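Local coordinates for protein putative dehydratase (PDB 2POZ) that is of uncharacterised function but belongs to the mandelate racemase/muconate lactonizing enzyme group of the enolase superfamily and may act as a lyase, possibly a dehydratase, at residues 8-13 / 378-383; 34-39 / 312-317; 53-58 / 91-96; 306-311 / 329-334; 343-348 / 369-374. One frame throughout, in Å; residues are numbered along the deposited sequence.

Interaction 1: residues 8-13 / 378-383; sequences VNIYLL and YLWASC
Residues 8-12 and 379-383 pair as antiparallel strands whose short axes pass 4.3 Å apart, and a classic beta bulge interrupts them where Trp380 and Ala381 both face Ile10. Ile10 O takes both bulge amides, Trp380 N at 2.6 Å and, less directly, Ala381 N at 3.2 Å. The pairing joins the C-terminal strand to the edge of the N-terminal antiparallel sheet. Beyond the bulge Leu379 crosses Tyr11 at a slant and sets its CD1 over one face of the phenol ring, 4.1 Å from the centroid, in a CH-pi contact. The Tyr11 hydroxyl reaches on to a weak bond with Glu24. With an alanine here, Leu379 would probably lose the ring face it rests on and Glu24 this weak partner. Leu12 and Trp380 run side by side; Trp380 also packs on Trp380 of a second subunit. With CG1 anti to the carbonyl carbon (chi1 -58°), Ile10 carries its CD1 to Ala381 CB at 4.1 Å.

Interaction 2: residues 34-39 / 312-317; sequences AGEAGI and SLIETA
Glu36 OE1 is held by two donors at the start of helix 312-324: Ile314 N, at 3.0 Å, and the hydroxyl of Ser311, the N-cap residue, which also caps Leu313 N. The amide of Ile314 comes from above the carboxylate plane, 50° out of it. Strand 33-37, an edge strand of the N-terminal sheet, thus meets the first turn of a helix of the barrel domain, an interface between the two domains of the enolase superfamily fold. The Glu36 side chain reaches the helix because it is extended beyond CG, with CG anti to the backbone N (chi1 -173°), and it crosses Ile314 at about a right angle. Glu36 CD lies 3.5 Å from Ile314 CB, while OE2 packs against Ile314 CG2. With an alanine in place of this glutamate, Ile314 N and the Ser311 hydroxyl would probably be left without this acceptor and a gap would open beside Ile314. Leu313 slides past Glu36 in the opposite direction, its CB 3.4 Å from Glu36 OE1. Further back along the strand, Leu313 CD2 touches Gly35 O at 3.6 Å and Ala34 CB at 3.9 Å.

Interaction 3: residues 53-58 / 91-96; sequences KDLSER and AGISAI
Leu55 CD1 lies over one face of the Gly92-Ile93 peptide of helix 87-108, 3.7 Å from both Gly92 C and Ile93 N. Gly92 makes this approach possible, since a beta carbon there would stand only about 3.1 Å from Leu55 CD1. The same methyl also touches Ile93 CG1 at 3.8 Å. One turn further on, Ile96 sends CD1 against the base of the leucine, 3.8 Å from Leu55 CB. It gets there with CG1 beside the backbone N (chi1 -73°) and the chain extended beyond. Ser56 OG grazes that methyl too, but its bond goes to Ile52 O in its own helix. Met75 of helix 68-78 packs on Leu55, Ile93 and Ile96, and Val43 of a second subunit touches Leu55. No hydrogen bond joins the two segments. Their axes lie 9.9 Å apart at -57°, a buried, largely apolar helix crossing, consistent with the helical part of the N-terminal capping domain of the enolase superfamily.

Interaction 4: residues 306-311 / 329-334; sequences PHVCGS and MIHEHY
Val308 N donates to Glu332 OE1 at 3.1 Å in the direct polar link between the segments, although the carboxylate oxygen is crowded in the model and its place less certain. Other polar joins pass through water. Pro306 O receives protons from two waters: one donates also to Ile330 O, and the other accepts from Glu332 N at 2.9 Å. A third water lies near Val308 O and Glu332 O, at the edge of the Tyr334 ring. Aromatic contacts involve that same ring. Cys309 SG sits over the centre of one face, 3.8 Å from the centroid and 11° off its normal, placed there by a chi1 of -177° that turns the sulfur from the backbone N. Val308 O comes up at the ring edge, 3.2 Å from Tyr334 CE2. Among apolar contacts, Cys309 CB touches Tyr334 CE2 at 3.6 Å. Around the contact, Glu332 OE2 binds Lys157 and Asn129, and His307 pairs with Asp280, recalling the His-Asp pair of mandelate racemase relatives. The two backbones run almost parallel, 4° apart, yet share no direct backbone bond; buried waters satisfy Pro306 O, Ile330 O and Glu332 N in its place.

Interaction 5: residues 343-348 / 369-374; sequences YVEVLE and VLIKRN
Leu347 and Leu370 bring their backbones together in a single beta bridge, just ahead of helix 372-375, for which Ile371 occupies the N-cap position. The bridge ties a loop that follows barrel strand 331-333 to the segment leading toward the C-terminal strand. Two backbone bonds flank it. Glu348 N gives to Val369 O at 2.7 Å, nearly along the C=O axis, whereas Ile371 N reaches Val346 O at 2.9 Å from well above the carbonyl plane, 41° out of it. Leu370 CA adds a CA-H...O contact to the same Val346 oxygen. A third bond comes from a side chain: Asn374 ND2 points at Glu345 O, 2.9 Å away and almost straight at 171°, with the acceptor lying in the amide plane. Chi1 of -73° swings the asparagine amide beside its own backbone N and toward that carbonyl. The Glu345 carboxylate is satisfied both within its own segment and by Ser312. Its OE1 accepts from Tyr343 OH at 2.7 Å, above the carboxylate plane; that hydroxyl also bonds to Lys338 NZ. OE2 takes Leu347 N on the anti lone pair and bonds Ser312 OG. Ile371 supplies the apolar filling, crossing Glu348 at about a right angle. Bent at chi2, the glutamate folds back over it, bringing Glu348 OE1 to 3.5 Å from Ile371 CG1, while Ile371 CD1 lies 3.1 Å from Leu347 O.

In the fold
Interactions 2, 3 and 4 are buried, whereas interactions 1 and 5 lie partly at the surface, about 20 Å from the chain centre. Interactions 1 and 2 reach opposite edge strands of one antiparallel sheet. Interaction 3 packs against interaction 1 through Lys53 on Ile10 and Ser56 on Val8, and against interaction 2 through Ala91 and Ala95 on Ala37. Interaction 3 is apolar, and interaction 1 mostly backbone bonding. Ser311, within interaction 4, bonds to Glu36 of interaction 2, and Glu345 of interaction 5 to Ser312, so the start of helix 312-324 connects all three. Water bridges mark interaction 4, nearest the centre of the chain.

Interaction 1: residues 8-13 / 378-383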
# COMPACT_ATOMS: atom_id res chain seq x y z
N VAL A 8 -29.66 -31.98 25.98
CA VAL A 8 -29.04 -31.93 24.66
C VAL A 8 -28.49 -33.31 24.31
O VAL A 8 -27.69 -33.87 25.06
CB VAL A 8 -27.85 -30.92 24.62
CG1 VAL A 8 -27.23 -30.91 23.23
CG2 VAL A 8 -28.32 -29.51 24.99
N ASN A 9 -28.93 -33.85 23.18
CA ASN A 9 -28.46 -35.16 22.73
C ASN A 9 -27.55 -34.97 21.52
O ASN A 9 -27.84 -34.16 20.64
CB ASN A 9 -29.64 -36.05 22.33
CG ASN A 9 -30.37 -36.64 23.54
OD1 ASN A 9 -31.53 -37.04 23.44
ND2 ASN A 9 -29.70 -36.70 24.68
N ILE A 10 -26.46 -35.72 21.50
CA ILE A 10 -25.49 -35.65 20.41
C ILE A 10 -25.42 -37.00 19.71
O ILE A 10 -25.22 -38.03 20.35
CB ILE A 10 -24.10 -35.29 20.96
CG1 ILE A 10 -24.19 -33.95 21.71
CG2 ILE A 10 -23.10 -35.19 19.81
CD1 ILE A 10 -23.11 -33.77 22.73
N TYR A 11 -25.59 -36.97 18.39
CA TYR A 11 -25.59 -38.17 17.58
C TYR A 11 -24.43 -38.17 16.59
O TYR A 11 -24.21 -37.17 15.90
CB TYR A 11 -26.92 -38.26 16.81
CG TYR A 11 -28.14 -38.16 17.70
CD1 TYR A 11 -28.77 -39.31 18.18
CD2 TYR A 11 -28.66 -36.92 18.08
CE1 TYR A 11 -29.88 -39.22 19.03
CE2 TYR A 11 -29.77 -36.82 18.93
CZ TYR A 11 -30.38 -37.98 19.40
OH TYR A 11 -31.46 -37.90 20.24
N LEU A 12 -23.70 -39.28 16.52
CA LEU A 12 -22.59 -39.43 15.59
C LEU A 12 -23.00 -40.58 14.68
O LEU A 12 -22.80 -41.74 14.99
CB LEU A 12 -21.30 -39.76 16.34
CG LEU A 12 -20.04 -40.04 15.51
CD1 LEU A 12 -19.80 -38.95 14.49
CD2 LEU A 12 -18.85 -40.18 16.45
N LEU A 13 -23.59 -40.24 13.54
CA LEU A 13 -24.06 -41.25 12.61
C LEU A 13 -23.02 -41.90 11.72
O LEU A 13 -21.92 -41.40 11.51
CB LEU A 13 -25.13 -40.66 11.69
CG LEU A 13 -26.58 -40.51 12.17
CD1 LEU A 13 -26.65 -39.55 13.33
CD2 LEU A 13 -27.43 -40.01 11.00
N TYR A 378 -27.49 -44.09 17.12
CA TYR A 378 -26.23 -43.37 17.01
C TYR A 378 -25.99 -42.33 18.12
O TYR A 378 -25.05 -41.54 18.05
CB TYR A 378 -26.14 -42.74 15.62
CG TYR A 378 -26.17 -43.80 14.53
CD1 TYR A 378 -25.08 -44.64 14.31
CD2 TYR A 378 -27.33 -44.00 13.78
CE1 TYR A 378 -25.14 -45.67 13.36
CE2 TYR A 378 -27.40 -45.03 12.83
CZ TYR A 378 -26.30 -45.86 12.63
OH TYR A 378 -26.39 -46.87 11.70
N LEU A 379 -26.84 -42.37 19.14
CA LEU A 379 -26.70 -41.46 20.28
C LEU A 379 -25.28 -41.63 20.77
O LEU A 379 -24.85 -42.73 21.07
CB LEU A 379 -27.69 -41.85 21.39
CG LEU A 379 -27.72 -40.97 22.64
CD1 LEU A 379 -28.12 -39.53 22.26
CD2 LEU A 379 -28.72 -41.56 23.63
N TRP A 380 -24.54 -40.52 20.86
CA TRP A 380 -23.14 -40.56 21.29
C TRP A 380 -22.95 -39.96 22.69
O TRP A 380 -22.04 -40.33 23.42
CB TRP A 380 -22.30 -39.79 20.28
CG TRP A 380 -20.82 -39.90 20.46
CD1 TRP A 380 -20.01 -40.92 20.02
CD2 TRP A 380 -19.95 -38.93 21.06
NE1 TRP A 380 -18.70 -40.64 20.32
CE2 TRP A 380 -18.63 -39.43 20.96
CE3 TRP A 380 -20.16 -37.69 21.68
CZ2 TRP A 380 -17.53 -38.73 21.45
CZ3 TRP A 380 -19.07 -36.99 22.17
CH2 TRP A 380 -17.76 -37.51 22.05
N ALA A 381 -23.81 -39.02 23.06
CA ALA A 381 -23.72 -38.41 24.38
C ALA A 381 -25.02 -37.69 24.70
O ALA A 381 -25.72 -37.22 23.80
CB ALA A 381 -22.54 -37.42 24.44
N SER A 382 -25.33 -37.62 25.99
CA SER A 382 -26.54 -36.96 26.49
C SER A 382 -26.15 -36.04 27.63
O SER A 382 -25.39 -36.43 28.51
CB SER A 382 -27.55 -37.99 27.00
OG SER A 382 -28.08 -38.75 25.94
N CYS A 383 -26.67 -34.82 27.62
CA CYS A 383 -26.37 -33.85 28.67
C CYS A 383 -27.68 -33.33 29.26
O CYS A 383 -28.51 -32.79 28.53
CB CYS A 383 -25.57 -32.67 28.10
SG CYS A 383 -24.26 -33.13 26.94

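Interaction 2: residues 34-39 / 312-317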
# COMPACT_ATOMS: atom_id res chain seq x y z
N ALA A 34 -33.35 -29.09 16.34
CA ALA A 34 -32.34 -29.95 15.74
C ALA A 34 -31.29 -29.14 14.97
O ALA A 34 -31.61 -28.13 14.35
CB ALA A 34 -33.00 -30.96 14.82
N GLY A 35 -30.04 -29.60 15.01
CA GLY A 35 -28.96 -28.93 14.32
C GLY A 35 -27.92 -29.92 13.83
O GLY A 35 -27.88 -31.06 14.30
N GLU A 36 -27.08 -29.50 12.88
CA GLU A 36 -26.04 -30.38 12.35
C GLU A 36 -24.70 -29.66 12.19
O GLU A 36 -24.64 -28.53 11.70
CB GLU A 36 -26.47 -30.95 10.99
CG GLU A 36 -25.53 -32.02 10.42
CD GLU A 36 -26.12 -32.75 9.21
OE1 GLU A 36 -27.35 -32.75 9.05
OE2 GLU A 36 -25.35 -33.35 8.43
N ALA A 37 -23.63 -30.32 12.62
CA ALA A 37 -22.29 -29.76 12.50
C ALA A 37 -21.76 -30.20 11.14
O ALA A 37 -21.86 -31.38 10.78
CB ALA A 37 -21.40 -30.29 13.62
N GLY A 38 -21.20 -29.27 10.37
CA GLY A 38 -20.71 -29.59 9.04
C GLY A 38 -19.46 -30.45 8.94
O GLY A 38 -18.68 -30.29 8.01
N ILE A 39 -19.25 -31.36 9.89
CA ILE A 39 -18.07 -32.23 9.84
C ILE A 39 -18.50 -33.67 9.53
O ILE A 39 -18.14 -34.60 10.25
CB ILE A 39 -17.30 -32.19 11.17
CG1 ILE A 39 -17.12 -30.74 11.65
CG2 ILE A 39 -15.93 -32.86 10.99
CD1 ILE A 39 -16.19 -29.88 10.78
N SER A 312 -29.93 -35.00 5.49
CA SER A 312 -31.07 -34.21 5.02
C SER A 312 -31.32 -33.00 5.93
O SER A 312 -31.88 -31.99 5.50
CB SER A 312 -32.33 -35.07 4.99
OG SER A 312 -32.21 -36.15 4.09
N LEU A 313 -30.93 -33.11 7.20
CA LEU A 313 -31.14 -32.01 8.14
C LEU A 313 -30.38 -30.75 7.72
O LEU A 313 -31.00 -29.70 7.50
CB LEU A 313 -30.73 -32.42 9.56
CG LEU A 313 -30.85 -31.31 10.63
CD1 LEU A 313 -32.26 -30.73 10.64
CD2 LEU A 313 -30.50 -31.88 12.01
N ILE A 314 -29.06 -30.82 7.61
CA ILE A 314 -28.31 -29.63 7.23
C ILE A 314 -28.70 -29.10 5.85
O ILE A 314 -28.63 -27.90 5.60
CB ILE A 314 -26.78 -29.85 7.29
CG1 ILE A 314 -26.08 -28.49 7.18
CG2 ILE A 314 -26.32 -30.76 6.17
CD1 ILE A 314 -24.69 -28.47 7.81
N GLU A 315 -29.14 -29.98 4.96
CA GLU A 315 -29.56 -29.54 3.63
C GLU A 315 -30.84 -28.71 3.76
O GLU A 315 -30.98 -27.65 3.14
CB GLU A 315 -29.84 -30.73 2.71
CG GLU A 315 -28.62 -31.56 2.36
CD GLU A 315 -28.95 -32.73 1.45
OE1 GLU A 315 -29.62 -32.50 0.42
OE2 GLU A 315 -28.55 -33.87 1.77
N THR A 316 -31.78 -29.19 4.58
CA THR A 316 -33.03 -28.48 4.77
C THR A 316 -32.80 -27.16 5.49
O THR A 316 -33.41 -26.14 5.15
CB THR A 316 -34.02 -29.35 5.58
OG1 THR A 316 -34.27 -30.55 4.86
CG2 THR A 316 -35.34 -28.61 5.80
N ALA A 317 -31.91 -27.17 6.48
CA ALA A 317 -31.59 -25.95 7.22
C ALA A 317 -30.99 -24.91 6.28
O ALA A 317 -31.26 -23.72 6.39
CB ALA A 317 -30.61 -26.27 8.34

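Interaction 3: residues 53-58 / 91-96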
# COMPACT_ATOMS: atom_id res chain seq x y z
N LYS A 53 -20.65 -31.74 22.88
CA LYS A 53 -20.81 -32.22 24.25
C LYS A 53 -20.24 -31.22 25.26
O LYS A 53 -20.92 -30.84 26.22
CB LYS A 53 -20.10 -33.58 24.42
CG LYS A 53 -20.22 -34.18 25.81
CD LYS A 53 -19.50 -35.52 25.88
CE LYS A 53 -19.71 -36.22 27.22
NZ LYS A 53 -19.13 -35.46 28.35
N ASP A 54 -19.00 -30.79 25.04
CA ASP A 54 -18.35 -29.84 25.94
C ASP A 54 -19.09 -28.51 25.98
O ASP A 54 -19.29 -27.94 27.05
CB ASP A 54 -16.89 -29.59 25.53
CG ASP A 54 -16.01 -30.83 25.69
OD1 ASP A 54 -16.38 -31.73 26.47
OD2 ASP A 54 -14.94 -30.89 25.04
N LEU A 55 -19.49 -28.02 24.82
CA LEU A 55 -20.22 -26.76 24.73
C LEU A 55 -21.57 -26.86 25.45
O LEU A 55 -21.95 -25.98 26.22
CB LEU A 55 -20.47 -26.37 23.26
CG LEU A 55 -19.30 -25.80 22.45
CD1 LEU A 55 -19.69 -25.70 20.98
CD2 LEU A 55 -18.90 -24.42 23.01
N SER A 56 -22.28 -27.96 25.20
CA SER A 56 -23.58 -28.15 25.82
C SER A 56 -23.52 -28.21 27.34
O SER A 56 -24.32 -27.56 28.02
CB SER A 56 -24.25 -29.42 25.29
OG SER A 56 -24.50 -29.32 23.90
N GLU A 57 -22.58 -28.99 27.87
CA GLU A 57 -22.45 -29.15 29.32
C GLU A 57 -22.03 -27.86 30.00
O GLU A 57 -22.41 -27.59 31.14
CB GLU A 57 -21.45 -30.27 29.64
CG GLU A 57 -21.78 -31.59 28.94
CD GLU A 57 -20.94 -32.76 29.42
OE1 GLU A 57 -19.72 -32.59 29.59
OE2 GLU A 57 -21.51 -33.86 29.60
N ARG A 58 -21.24 -27.05 29.30
CA ARG A 58 -20.77 -25.81 29.89
C ARG A 58 -21.72 -24.62 29.73
O ARG A 58 -21.82 -23.78 30.63
CB ARG A 58 -19.40 -25.45 29.29
CG ARG A 58 -18.88 -24.07 29.68
CD ARG A 58 -18.40 -24.02 31.13
NE ARG A 58 -17.94 -22.68 31.50
CZ ARG A 58 -18.74 -21.65 31.77
NH1 ARG A 58 -20.07 -21.80 31.73
NH2 ARG A 58 -18.23 -20.47 32.07
N ALA A 91 -18.13 -25.57 14.16
CA ALA A 91 -19.12 -26.52 13.68
C ALA A 91 -19.99 -26.88 14.89
O ALA A 91 -21.20 -27.10 14.75
CB ALA A 91 -18.44 -27.77 13.12
N GLY A 92 -19.39 -26.93 16.07
CA GLY A 92 -20.14 -27.24 17.27
C GLY A 92 -21.11 -26.10 17.56
O GLY A 92 -22.30 -26.30 17.79
N ILE A 93 -20.58 -24.89 17.53
CA ILE A 93 -21.41 -23.72 17.78
C ILE A 93 -22.52 -23.62 16.73
O ILE A 93 -23.66 -23.33 17.06
CB ILE A 93 -20.57 -22.43 17.79
CG1 ILE A 93 -19.67 -22.44 19.03
CG2 ILE A 93 -21.50 -21.19 17.76
CD1 ILE A 93 -18.69 -21.28 19.13
N SER A 94 -22.19 -23.90 15.47
CA SER A 94 -23.17 -23.83 14.38
C SER A 94 -24.33 -24.79 14.59
O SER A 94 -25.49 -24.42 14.39
CB SER A 94 -22.51 -24.16 13.02
OG SER A 94 -21.48 -23.26 12.69
N ALA A 95 -24.02 -26.02 14.96
CA ALA A 95 -25.04 -27.04 15.16
C ALA A 95 -26.02 -26.58 16.23
O ALA A 95 -27.23 -26.67 16.06
CB ALA A 95 -24.39 -28.37 15.55
N ILE A 96 -25.49 -26.08 17.33
CA ILE A 96 -26.30 -25.60 18.44
C ILE A 96 -27.15 -24.41 18.02
O ILE A 96 -28.34 -24.37 18.31
CB ILE A 96 -25.39 -25.21 19.64
CG1 ILE A 96 -24.85 -26.48 20.30
CG2 ILE A 96 -26.17 -24.35 20.65
CD1 ILE A 96 -23.73 -26.25 21.27

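Interaction 4: residues 306-311 / 329-334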
# COMPACT_ATOMS: atom_id res chain seq x y z
N PRO A 306 -23.80 -21.51 -1.08
CA PRO A 306 -23.62 -22.24 0.18
C PRO A 306 -23.14 -23.66 -0.00
O PRO A 306 -23.66 -24.41 -0.83
CB PRO A 306 -24.99 -22.19 0.83
CG PRO A 306 -25.61 -20.95 0.24
CD PRO A 306 -25.20 -21.06 -1.20
N HIS A 307 -22.12 -24.04 0.77
CA HIS A 307 -21.63 -25.40 0.69
C HIS A 307 -22.45 -26.23 1.66
O HIS A 307 -22.72 -25.81 2.80
CB HIS A 307 -20.15 -25.47 1.08
CG HIS A 307 -19.63 -26.87 1.18
ND1 HIS A 307 -19.46 -27.51 2.38
CD2 HIS A 307 -19.31 -27.76 0.22
CE1 HIS A 307 -19.04 -28.74 2.16
NE2 HIS A 307 -18.94 -28.92 0.86
N VAL A 308 -22.86 -27.41 1.22
CA VAL A 308 -23.64 -28.29 2.07
C VAL A 308 -23.37 -29.75 1.72
O VAL A 308 -23.54 -30.16 0.57
CB VAL A 308 -25.16 -28.03 1.94
CG1 VAL A 308 -25.49 -26.66 2.47
CG2 VAL A 308 -25.57 -28.12 0.49
N CYS A 309 -22.94 -30.51 2.71
CA CYS A 309 -22.68 -31.93 2.54
C CYS A 309 -22.80 -32.65 3.88
O CYS A 309 -21.85 -32.73 4.65
CB CYS A 309 -21.29 -32.18 1.95
SG CYS A 309 -20.98 -33.94 1.63
N GLY A 310 -24.00 -33.17 4.15
CA GLY A 310 -24.25 -33.89 5.38
C GLY A 310 -25.54 -34.67 5.22
O GLY A 310 -25.77 -35.27 4.17
N SER A 311 -26.37 -34.69 6.24
CA SER A 311 -27.63 -35.42 6.16
C SER A 311 -28.72 -34.48 5.62
O SER A 311 -28.46 -33.31 5.33
CB SER A 311 -28.03 -35.92 7.55
OG SER A 311 -28.50 -34.84 8.34
N MSE A 329 -26.74 -17.49 -5.21
CA MSE A 329 -26.37 -17.89 -6.55
C MSE A 329 -26.95 -19.26 -6.95
O MSE A 329 -27.77 -19.36 -7.86
CB MSE A 329 -24.85 -17.95 -6.70
CG MSE A 329 -24.39 -18.42 -8.07
SE MSE A 329 -22.49 -18.77 -8.15
CE MSE A 329 -22.42 -19.70 -9.86
N ILE A 330 -26.53 -20.31 -6.25
CA ILE A 330 -26.97 -21.66 -6.57
C ILE A 330 -26.78 -22.58 -5.35
O ILE A 330 -25.96 -22.30 -4.48
CB ILE A 330 -26.15 -22.17 -7.79
CG1 ILE A 330 -26.74 -23.45 -8.36
CG2 ILE A 330 -24.70 -22.37 -7.37
CD1 ILE A 330 -26.10 -23.85 -9.70
N HIS A 331 -27.54 -23.67 -5.31
CA HIS A 331 -27.50 -24.64 -4.21
C HIS A 331 -26.62 -25.85 -4.59
O HIS A 331 -26.49 -26.17 -5.77
CB HIS A 331 -28.93 -25.10 -3.92
CG HIS A 331 -29.05 -26.13 -2.83
ND1 HIS A 331 -29.24 -25.80 -1.51
CD2 HIS A 331 -29.06 -27.48 -2.89
CE1 HIS A 331 -29.37 -26.90 -0.79
NE2 HIS A 331 -29.26 -27.94 -1.61
N GLU A 332 -26.03 -26.51 -3.60
CA GLU A 332 -25.19 -27.69 -3.84
C GLU A 332 -25.83 -28.99 -3.32
O GLU A 332 -26.29 -29.04 -2.18
CB GLU A 332 -23.82 -27.52 -3.17
CG GLU A 332 -22.93 -28.77 -3.27
CD GLU A 332 -21.57 -28.58 -2.62
OE1 GLU A 332 -21.52 -27.97 -1.52
OE2 GLU A 332 -20.56 -29.06 -3.18
N HIS A 333 -25.85 -30.03 -4.15
CA HIS A 333 -26.45 -31.30 -3.75
C HIS A 333 -25.59 -32.50 -4.18
O HIS A 333 -24.93 -32.46 -5.22
CB HIS A 333 -27.85 -31.41 -4.35
CG HIS A 333 -28.64 -32.58 -3.86
ND1 HIS A 333 -28.85 -32.83 -2.52
CD2 HIS A 333 -29.27 -33.58 -4.53
CE1 HIS A 333 -29.59 -33.91 -2.39
NE2 HIS A 333 -29.86 -34.39 -3.59
N TYR A 334 -25.59 -33.55 -3.36
CA TYR A 334 -24.84 -34.79 -3.62
C TYR A 334 -25.86 -35.92 -3.69
O TYR A 334 -25.94 -36.76 -2.78
CB TYR A 334 -23.86 -35.10 -2.47
CG TYR A 334 -22.74 -34.11 -2.26
CD1 TYR A 334 -21.41 -34.46 -2.51
CD2 TYR A 334 -22.99 -32.83 -1.77
CE1 TYR A 334 -20.36 -33.57 -2.27
CE2 TYR A 334 -21.95 -31.92 -1.53
CZ TYR A 334 -20.64 -32.30 -1.78
OH TYR A 334 -19.61 -31.42 -1.51
O HOH W 1 -23.91 -23.85 -3.57
O HOH W 2 -26.39 -25.06 -1.09
O HOH W 3 -25.76 -31.37 -0.30

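Interaction 5: residues 343-348 / 369-374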
# COMPACT_ATOMS: atom_id res chain seq x y z
N TYR A 343 -27.06 -45.79 4.18
CA TYR A 343 -27.47 -44.39 4.23
C TYR A 343 -28.60 -44.28 5.25
O TYR A 343 -29.51 -45.12 5.26
CB TYR A 343 -27.99 -43.91 2.87
CG TYR A 343 -28.77 -42.60 2.96
CD1 TYR A 343 -28.11 -41.39 3.20
CD2 TYR A 343 -30.16 -42.59 2.83
CE1 TYR A 343 -28.83 -40.19 3.32
CE2 TYR A 343 -30.88 -41.40 2.95
CZ TYR A 343 -30.22 -40.21 3.20
OH TYR A 343 -30.93 -39.04 3.32
N VAL A 344 -28.55 -43.26 6.09
CA VAL A 344 -29.57 -43.06 7.10
C VAL A 344 -30.38 -41.79 6.87
O VAL A 344 -29.84 -40.68 6.93
CB VAL A 344 -28.94 -42.97 8.52
CG1 VAL A 344 -30.03 -42.66 9.55
CG2 VAL A 344 -28.25 -44.28 8.85
N GLU A 345 -31.67 -41.95 6.61
CA GLU A 345 -32.55 -40.81 6.42
C GLU A 345 -32.91 -40.28 7.81
O GLU A 345 -33.57 -40.97 8.59
CB GLU A 345 -33.82 -41.22 5.67
CG GLU A 345 -34.78 -40.07 5.43
CD GLU A 345 -34.09 -38.89 4.74
OE1 GLU A 345 -33.66 -39.05 3.58
OE2 GLU A 345 -33.98 -37.81 5.37
N VAL A 346 -32.49 -39.06 8.11
CA VAL A 346 -32.76 -38.47 9.42
C VAL A 346 -34.06 -37.68 9.48
O VAL A 346 -34.54 -37.34 10.56
CB VAL A 346 -31.60 -37.52 9.86
CG1 VAL A 346 -30.27 -38.28 9.85
CG2 VAL A 346 -31.54 -36.31 8.94
N LEU A 347 -34.65 -37.38 8.33
CA LEU A 347 -35.88 -36.61 8.32
C LEU A 347 -37.10 -37.40 7.89
O LEU A 347 -37.02 -38.27 7.03
CB LEU A 347 -35.74 -35.39 7.41
CG LEU A 347 -34.69 -34.35 7.80
CD1 LEU A 347 -34.80 -33.16 6.87
CD2 LEU A 347 -34.89 -33.93 9.25
N GLU A 348 -38.24 -37.06 8.49
CA GLU A 348 -39.48 -37.73 8.15
C GLU A 348 -39.93 -37.17 6.79
O GLU A 348 -40.52 -37.88 5.97
CB GLU A 348 -40.54 -37.42 9.20
CG GLU A 348 -41.73 -38.35 9.15
CD GLU A 348 -41.35 -39.76 9.56
OE1 GLU A 348 -41.00 -39.95 10.75
OE2 GLU A 348 -41.40 -40.66 8.70
N VAL A 369 -38.41 -32.55 10.47
CA VAL A 369 -38.83 -33.40 11.58
C VAL A 369 -37.93 -34.64 11.60
O VAL A 369 -37.90 -35.41 10.64
CB VAL A 369 -40.30 -33.84 11.42
CG1 VAL A 369 -40.75 -34.60 12.67
CG2 VAL A 369 -41.19 -32.63 11.19
N LEU A 370 -37.21 -34.82 12.70
CA LEU A 370 -36.31 -35.96 12.84
C LEU A 370 -37.06 -37.28 13.02
O LEU A 370 -38.18 -37.31 13.53
CB LEU A 370 -35.40 -35.76 14.05
CG LEU A 370 -34.37 -34.63 14.05
CD1 LEU A 370 -33.77 -34.50 15.44
CD2 LEU A 370 -33.28 -34.90 13.02
N ILE A 371 -36.44 -38.36 12.57
CA ILE A 371 -37.01 -39.69 12.74
C ILE A 371 -36.15 -40.25 13.85
O ILE A 371 -35.08 -40.81 13.60
CB ILE A 371 -36.86 -40.55 11.47
CG1 ILE A 371 -37.53 -39.86 10.28
CG2 ILE A 371 -37.49 -41.92 11.70
CD1 ILE A 371 -37.46 -40.65 8.98
N LYS A 372 -36.61 -40.08 15.08
CA LYS A 372 -35.87 -40.53 16.25
C LYS A 372 -35.41 -41.98 16.17
O LYS A 372 -34.30 -42.30 16.59
CB LYS A 372 -36.68 -40.29 17.52
CG LYS A 372 -37.02 -38.82 17.78
CD LYS A 372 -35.76 -37.94 17.90
CE LYS A 372 -35.07 -38.07 19.26
NZ LYS A 372 -34.59 -39.45 19.53
N ARG A 373 -36.25 -42.87 15.65
CA ARG A 373 -35.86 -44.27 15.56
C ARG A 373 -34.61 -44.47 14.71
O ARG A 373 -33.83 -45.39 14.95
CB ARG A 373 -37.00 -45.12 14.97
CG ARG A 373 -36.55 -46.55 14.66
CD ARG A 373 -37.63 -47.38 13.99
NE ARG A 373 -37.09 -48.66 13.51
CZ ARG A 373 -37.83 -49.65 13.02
NH1 ARG A 373 -39.15 -49.52 12.95
NH2 ARG A 373 -37.26 -50.77 12.60
N ASN A 374 -34.41 -43.61 13.71
CA ASN A 374 -33.25 -43.74 12.84
C ASN A 374 -31.94 -43.20 13.40
O ASN A 374 -30.87 -43.69 13.04
CB ASN A 374 -33.54 -43.10 11.48
CG ASN A 374 -34.49 -43.93 10.64
OD1 ASN A 374 -34.89 -45.02 11.05
ND2 ASN A 374 -34.85 -43.42 9.47